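Local coordinates for lytic polysaccharide monooxygenase ([Kitasatospora] papulosa, PDB 6NDQ), which probably cleaves glycosidic bonds of cellulose or a related polysaccharide oxidatively, using a copper centre, as in other lytic polysaccharide monooxygenases of its family, at residues 19-22 / 23-26. Sequence-based numbering, arbitrary orientation.
Sequences GDDF and QNPA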
loop_
_atom_site.group_PDB
_atom_site.type_symbol
_atom_site.label_atom_id
_atom_site.label_comp_id
_atom_site.label_asym_id
_atom_site.label_seq_id
_atom_site.Cartn_x
_atom_site.Cartn_y
_atom_site.Cartn_z
ATOM N N GLY A 19 0.556 11.276 13.205
ATOM C CA GLY A 19 0.781 10.554 14.448
ATOM C C GLY A 19 0.982 11.461 15.647
ATOM O O GLY A 19 0.657 11.085 16.776
ATOM N N ASP A 20 1.504 12.666 15.423
ATOM C CA ASP A 20 1.725 13.603 16.519
ATOM C C ASP A 20 0.464 14.347 16.928
ATOM O O ASP A 20 0.425 14.917 18.022
ATOM C CB ASP A 20 2.803 14.608 16.127
ATOM C CG ASP A 20 2.349 15.533 15.031
ATOM O OD1 ASP A 20 1.679 15.058 14.084
ATOM O OD2 ASP A 20 2.648 16.740 15.122
ATOM N N ASP A 21 -0.565 14.357 16.084
ATOM C CA ASP A 21 -1.782 15.113 16.345
ATOM C C ASP A 21 -2.978 14.324 15.829
ATOM O O ASP A 21 -3.822 14.836 15.095
ATOM C CB ASP A 21 -1.707 16.502 15.710
ATOM C CG ASP A 21 -2.762 17.438 16.253
ATOM O OD1 ASP A 21 -3.483 17.036 17.190
ATOM O OD2 ASP A 21 -2.872 18.576 15.753
ATOM N N PHE A 22 -3.046 13.047 16.213
ATOM C CA PHE A 22 -3.966 12.113 15.576
ATOM C C PHE A 22 -5.423 12.355 15.951
ATOM O O PHE A 22 -6.307 11.808 15.285
ATOM C CB PHE A 22 -3.557 10.666 15.899
ATOM C CG PHE A 22 -3.875 10.225 17.312
ATOM C CD1 PHE A 22 -3.083 10.634 18.377
ATOM C CD2 PHE A 22 -4.952 9.384 17.568
ATOM C CE1 PHE A 22 -3.373 10.229 19.672
ATOM C CE2 PHE A 22 -5.238 8.969 18.853
ATOM C CZ PHE A 22 -4.451 9.397 19.907
ATOM N N GLN A 23 -5.700 13.179 16.960
ATOM C CA GLN A 23 -7.066 13.421 17.391
ATOM C C GLN A 23 -7.643 14.697 16.804
ATOM O O GLN A 23 -8.823 14.984 17.008
ATOM C CB GLN A 23 -7.139 13.460 18.925
ATOM C CG GLN A 23 -6.906 12.101 19.610
ATOM C CD GLN A 23 -8.085 11.129 19.453
ATOM O OE1 GLN A 23 -9.071 11.419 18.767
ATOM N NE2 GLN A 23 -7.982 9.969 20.096
ATOM N N ASN A 24 -6.842 15.437 16.065
ATOM C CA ASN A 24 -7.222 16.732 15.513
ATOM C C ASN A 24 -8.501 16.657 14.688
ATOM O O ASN A 24 -8.505 16.015 13.625
ATOM C CB ASN A 24 -6.084 17.248 14.660
ATOM C CG ASN A 24 -6.304 18.671 14.214
ATOM O OD1 ASN A 24 -7.339 19.264 14.508
ATOM N ND2 ASN A 24 -5.328 19.232 13.508
ATOM N N PRO A 25 -9.589 17.304 15.125
ATOM C CA PRO A 25 -10.850 17.278 14.357
ATOM C C PRO A 25 -10.751 17.885 12.972
ATOM O O PRO A 25 -11.574 17.553 12.109
ATOM C CB PRO A 25 -11.818 18.085 15.249
ATOM C CG PRO A 25 -11.195 17.999 16.661
ATOM C CD PRO A 25 -9.729 17.973 16.437
ATOM N N ALA A 26 -9.787 18.777 12.736
ATOM C CA ALA A 26 -9.616 19.375 11.422
ATOM C C ALA A 26 -9.200 18.354 10.369
ATOM O O ALA A 26 -9.386 18.611 9.175
ATOM C CB ALA A 26 -8.593 20.508 11.492
#
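Asp-21 and Asn-24 close a type I beta turn with Phe-22 and Gln-23 at its corners. A hydrogen bond from Asn-24 N to Asp-21 O, 3.2 Å long and fairly straight at 164°, closes it, and the helical-type backbone angles of Phe-22 and Gln-23 give its type. The corner side chains run alongside each other in the same direction. Phe-22 CG sits between its own N and carbonyl carbon (chi1 74°), which brings the ring up beside Gln-23. There Gln-23 CG lies over one ring face, 3.7 Å from the centroid and 16° off the normal, a CH-pi contact displaced toward the rim. The bend at chi2 swings the amide out over the CE2 rim on the same face, tilted against the ring, with Gln-23 NE2 3.2 Å from Phe-22 CE2. The ring also meets Trp-46 edge-to-face and contacts Trp-38, tying the turn to helices 43-46 and 32-40. At the ends of the turn, Asn-24 CB packs 3.6 Å from Asp-21 OD1, carboxylate and amide planes being nearly parallel. Asn-24 OD1 accepts from Ala-26 N at 3.1 Å, with the donor above the carbonyl plane. This surface connection between helices 10-18 and 27-30 thus joins a type I turn to an asparagine capping bond at a helix entry.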